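Envelope protein (White spot syndrome virus, PDB 7DDA) is a viral envelope protein whose C-terminal domain carries sulphate-binding sites and probably binds heparin through them. Local coordinates at residues G108-S121 / A159-T171. Numbering follows the deposited sequence.
Sequences GYTCLCRIFAEIES and AKLIIYFFLNCWT
Thr171 sets its methyl CG2 squarely over one face of the Tyr109 ring, 3.5 Å from atom CZ, a CH-pi contact, while backbone atoms of Cys169 and Trp170 meet that ring at its edge. The contact is an antiparallel strand pair of a beta-sandwich, two four-stranded antiparallel sheets packed face to face: 110-120, an outer strand of its sheet within the chain, pairs with 160-170. One residue further in, the Trp170 indole takes the carbonyl O of Thr110 over one face, offset toward the rim, and has Leu112 CG at its edge, 3.8 Å from CH2. Its CG stands between backbone N and carbonyl carbon (chi1 65°), which swings the indole across the neighbouring strand. Hydrogen-bonded pairs run from Thr110 with Trp170 to Glu120 with Lys160.

On the face carrying Cys113, Ile115 and Phe165, packed against strands 95-104 and 145-153 of the other sheet, Cys113 SG lies in the plane of the Phe165 ring, 3.7 Å from CD2. The middle of the reverse face meets the other subunits of the trimer: Phe116 leans obliquely on Tyr164, planes at 38°, and meets Phe116 of both neighbouring subunits edge-to-face. Arg114 turns its end away from strand 160-170 to a salt bridge with Glu48 of the second subunit. Tyr164 OH lies 3.1 Å from Glu118 OE2, which comes in at the ring's edge.

Near the chain's C-terminus the two strands are also joined covalently, through a non-hydrogen-bonded pair: Cys111 SG and Cys169 SG form a disulfide of 2.0 Å, with a chi3 of 111°.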
# COMPACT_ATOMS: atom_id res chain seq x y z
N GLY A 108 -15.44 -6.95 23.67
CA GLY A 108 -16.52 -6.07 23.27
C GLY A 108 -16.62 -5.81 21.78
O GLY A 108 -17.71 -5.45 21.31
N TYR A 109 -15.54 -5.99 21.02
CA TYR A 109 -15.48 -5.48 19.66
C TYR A 109 -15.75 -6.55 18.60
O TYR A 109 -15.37 -7.71 18.75
CB TYR A 109 -14.12 -4.84 19.39
CG TYR A 109 -13.95 -3.48 20.03
CD1 TYR A 109 -13.61 -3.35 21.37
CD2 TYR A 109 -14.13 -2.32 19.28
CE1 TYR A 109 -13.45 -2.10 21.95
CE2 TYR A 109 -13.97 -1.07 19.85
CZ TYR A 109 -13.63 -0.96 21.18
OH TYR A 109 -13.48 0.29 21.73
N THR A 110 -16.42 -6.12 17.54
CA THR A 110 -16.52 -6.85 16.29
C THR A 110 -15.63 -6.14 15.28
O THR A 110 -15.48 -4.91 15.34
CB THR A 110 -17.98 -6.87 15.80
OG1 THR A 110 -18.80 -7.42 16.83
CG2 THR A 110 -18.13 -7.70 14.52
N CYS A 111 -15.00 -6.90 14.37
CA CYS A 111 -14.02 -6.31 13.47
C CYS A 111 -14.24 -6.74 12.03
O CYS A 111 -14.73 -7.83 11.74
CB CYS A 111 -12.59 -6.66 13.87
SG CYS A 111 -12.06 -6.00 15.47
N LEU A 112 -13.86 -5.83 11.13
CA LEU A 112 -13.61 -6.15 9.74
C LEU A 112 -12.11 -6.06 9.47
O LEU A 112 -11.37 -5.32 10.14
CB LEU A 112 -14.38 -5.20 8.82
CG LEU A 112 -15.89 -5.40 8.73
CD1 LEU A 112 -16.48 -4.29 7.89
CD2 LEU A 112 -16.27 -6.77 8.14
N CYS A 113 -11.65 -6.84 8.48
CA CYS A 113 -10.24 -6.88 8.11
C CYS A 113 -10.12 -6.87 6.60
O CYS A 113 -10.71 -7.73 5.92
CB CYS A 113 -9.56 -8.12 8.68
SG CYS A 113 -7.76 -8.08 8.59
N ARG A 114 -9.36 -5.93 6.05
CA ARG A 114 -8.97 -5.95 4.65
C ARG A 114 -7.44 -5.99 4.57
O ARG A 114 -6.75 -5.50 5.47
CB ARG A 114 -9.50 -4.73 3.89
CG ARG A 114 -11.02 -4.62 3.89
CD ARG A 114 -11.63 -5.71 3.06
NE ARG A 114 -13.09 -5.74 3.15
CZ ARG A 114 -13.77 -6.32 4.14
NH1 ARG A 114 -13.13 -6.90 5.15
NH2 ARG A 114 -15.10 -6.31 4.12
N ILE A 115 -6.92 -6.59 3.49
CA ILE A 115 -5.49 -6.89 3.41
C ILE A 115 -4.87 -6.40 2.11
O ILE A 115 -5.52 -6.26 1.07
CB ILE A 115 -5.19 -8.40 3.55
CG1 ILE A 115 -5.71 -9.11 2.31
CG2 ILE A 115 -5.73 -8.98 4.87
CD1 ILE A 115 -5.31 -10.51 2.22
N PHE A 116 -3.56 -6.18 2.20
CA PHE A 116 -2.68 -5.97 1.07
C PHE A 116 -1.38 -6.70 1.38
O PHE A 116 -0.92 -6.71 2.53
CB PHE A 116 -2.45 -4.47 0.83
CG PHE A 116 -1.38 -4.19 -0.19
CD1 PHE A 116 -1.56 -4.57 -1.51
CD2 PHE A 116 -0.18 -3.61 0.19
CE1 PHE A 116 -0.57 -4.34 -2.45
CE2 PHE A 116 0.81 -3.37 -0.75
CZ PHE A 116 0.62 -3.74 -2.08
N ALA A 117 -0.78 -7.31 0.36
CA ALA A 117 0.47 -8.04 0.56
C ALA A 117 1.40 -7.82 -0.63
O ALA A 117 0.95 -7.63 -1.76
CB ALA A 117 0.21 -9.53 0.75
N GLU A 118 2.70 -7.84 -0.35
CA GLU A 118 3.72 -7.59 -1.36
C GLU A 118 5.02 -8.29 -0.98
O GLU A 118 5.34 -8.43 0.21
CB GLU A 118 3.90 -6.07 -1.59
CG GLU A 118 4.18 -5.17 -0.35
CD GLU A 118 5.64 -4.87 -0.03
OE1 GLU A 118 6.49 -5.07 -0.91
OE2 GLU A 118 5.91 -4.32 1.06
N ILE A 119 5.73 -8.79 -1.99
CA ILE A 119 7.01 -9.45 -1.79
C ILE A 119 8.11 -8.39 -1.64
O ILE A 119 8.23 -7.48 -2.46
CB ILE A 119 7.32 -10.40 -2.95
CG1 ILE A 119 6.18 -11.39 -3.14
CG2 ILE A 119 8.66 -11.12 -2.73
CD1 ILE A 119 6.26 -12.57 -2.24
N GLU A 120 8.90 -8.51 -0.59
CA GLU A 120 10.02 -7.62 -0.34
C GLU A 120 11.30 -8.40 -0.58
O GLU A 120 11.58 -9.38 0.11
CB GLU A 120 9.98 -7.07 1.08
CG GLU A 120 10.85 -5.88 1.28
CD GLU A 120 10.87 -5.47 2.72
OE1 GLU A 120 10.04 -4.61 3.09
OE2 GLU A 120 11.69 -6.03 3.48
N SER A 121 12.07 -7.94 -1.54
CA SER A 121 13.14 -8.71 -2.13
C SER A 121 14.24 -7.75 -2.55
O SER A 121 13.98 -6.59 -2.88
CB SER A 121 12.64 -9.50 -3.35
OG SER A 121 13.72 -10.02 -4.09
N ALA A 159 13.87 -13.57 0.69
CA ALA A 159 12.73 -12.75 0.33
C ALA A 159 11.63 -12.85 1.38
O ALA A 159 11.43 -13.90 2.00
CB ALA A 159 12.20 -13.17 -1.04
N LYS A 160 10.91 -11.74 1.58
CA LYS A 160 9.90 -11.65 2.62
C LYS A 160 8.52 -11.35 2.04
O LYS A 160 8.38 -10.73 0.98
CB LYS A 160 10.25 -10.56 3.65
CG LYS A 160 11.61 -10.72 4.33
CD LYS A 160 11.73 -12.07 5.03
CE LYS A 160 13.03 -12.21 5.80
NZ LYS A 160 13.06 -13.49 6.56
N LEU A 161 7.50 -11.79 2.76
CA LEU A 161 6.11 -11.43 2.50
C LEU A 161 5.71 -10.36 3.52
O LEU A 161 5.82 -10.59 4.73
CB LEU A 161 5.20 -12.65 2.59
CG LEU A 161 3.70 -12.48 2.36
CD1 LEU A 161 3.39 -11.95 0.96
CD2 LEU A 161 2.99 -13.81 2.58
N ILE A 162 5.29 -9.20 3.03
CA ILE A 162 4.80 -8.13 3.89
C ILE A 162 3.29 -8.06 3.72
O ILE A 162 2.80 -7.82 2.61
CB ILE A 162 5.47 -6.78 3.56
CG1 ILE A 162 6.99 -6.94 3.42
CG2 ILE A 162 5.18 -5.78 4.64
CD1 ILE A 162 7.70 -7.40 4.70
N ILE A 163 2.56 -8.29 4.81
CA ILE A 163 1.10 -8.29 4.80
C ILE A 163 0.61 -7.10 5.61
O ILE A 163 1.07 -6.87 6.74
CB ILE A 163 0.52 -9.59 5.37
CG1 ILE A 163 1.21 -10.82 4.79
CG2 ILE A 163 -0.97 -9.65 5.12
CD1 ILE A 163 0.89 -12.08 5.60
N TYR A 164 -0.32 -6.35 5.04
CA TYR A 164 -0.90 -5.19 5.69
C TYR A 164 -2.34 -5.53 6.06
O TYR A 164 -3.13 -5.90 5.19
CB TYR A 164 -0.83 -3.94 4.80
CG TYR A 164 0.58 -3.56 4.34
CD1 TYR A 164 1.27 -4.33 3.41
CD2 TYR A 164 1.21 -2.43 4.83
CE1 TYR A 164 2.55 -3.99 2.99
CE2 TYR A 164 2.49 -2.08 4.42
CZ TYR A 164 3.16 -2.86 3.50
OH TYR A 164 4.44 -2.53 3.07
N PHE A 165 -2.66 -5.44 7.34
CA PHE A 165 -4.01 -5.69 7.84
C PHE A 165 -4.65 -4.36 8.16
O PHE A 165 -4.14 -3.61 9.01
CB PHE A 165 -3.98 -6.58 9.08
CG PHE A 165 -3.38 -7.93 8.85
CD1 PHE A 165 -2.00 -8.11 8.88
CD2 PHE A 165 -4.18 -9.02 8.63
CE1 PHE A 165 -1.45 -9.35 8.67
CE2 PHE A 165 -3.63 -10.26 8.42
CZ PHE A 165 -2.27 -10.43 8.44
N PHE A 166 -5.77 -4.06 7.49
CA PHE A 166 -6.52 -2.82 7.70
C PHE A 166 -7.76 -3.16 8.53
O PHE A 166 -8.74 -3.68 8.00
CB PHE A 166 -6.87 -2.17 6.38
CG PHE A 166 -5.67 -1.95 5.49
CD1 PHE A 166 -4.71 -1.01 5.82
CD2 PHE A 166 -5.49 -2.71 4.34
CE1 PHE A 166 -3.60 -0.81 5.02
CE2 PHE A 166 -4.39 -2.51 3.54
CZ PHE A 166 -3.45 -1.55 3.87
N LEU A 167 -7.69 -2.83 9.82
CA LEU A 167 -8.66 -3.29 10.81
C LEU A 167 -9.66 -2.18 11.16
O LEU A 167 -9.26 -1.04 11.44
CB LEU A 167 -7.92 -3.78 12.05
CG LEU A 167 -7.24 -5.12 11.78
CD1 LEU A 167 -6.09 -5.33 12.73
CD2 LEU A 167 -8.24 -6.26 11.94
N ASN A 168 -10.94 -2.52 11.13
CA ASN A 168 -12.01 -1.60 11.47
C ASN A 168 -12.92 -2.27 12.48
O ASN A 168 -13.68 -3.18 12.13
CB ASN A 168 -12.79 -1.16 10.23
CG ASN A 168 -13.82 -0.09 10.54
OD1 ASN A 168 -14.78 0.09 9.80
ND2 ASN A 168 -13.65 0.58 11.68
N CYS A 169 -12.87 -1.82 13.73
CA CYS A 169 -13.55 -2.47 14.84
C CYS A 169 -14.50 -1.51 15.54
O CYS A 169 -14.28 -0.30 15.59
CB CYS A 169 -12.53 -3.01 15.84
SG CYS A 169 -11.35 -4.12 15.09
N TRP A 170 -15.57 -2.07 16.11
CA TRP A 170 -16.59 -1.28 16.78
C TRP A 170 -17.26 -2.12 17.86
O TRP A 170 -17.12 -3.34 17.90
CB TRP A 170 -17.63 -0.78 15.77
CG TRP A 170 -18.39 -1.88 15.14
CD1 TRP A 170 -19.54 -2.43 15.60
CD2 TRP A 170 -18.06 -2.57 13.93
NE1 TRP A 170 -19.95 -3.43 14.75
CE2 TRP A 170 -19.06 -3.54 13.72
CE3 TRP A 170 -17.01 -2.48 13.01
CZ2 TRP A 170 -19.05 -4.40 12.62
CZ3 TRP A 170 -17.01 -3.33 11.92
CH2 TRP A 170 -18.02 -4.28 11.73
N THR A 171 -18.00 -1.45 18.74
CA THR A 171 -18.75 -2.12 19.81
C THR A 171 -20.25 -2.10 19.52
O THR A 171 -20.71 -1.34 18.67
CB THR A 171 -18.52 -1.46 21.16
OG1 THR A 171 -18.92 -0.09 21.07
CG2 THR A 171 -17.07 -1.52 21.54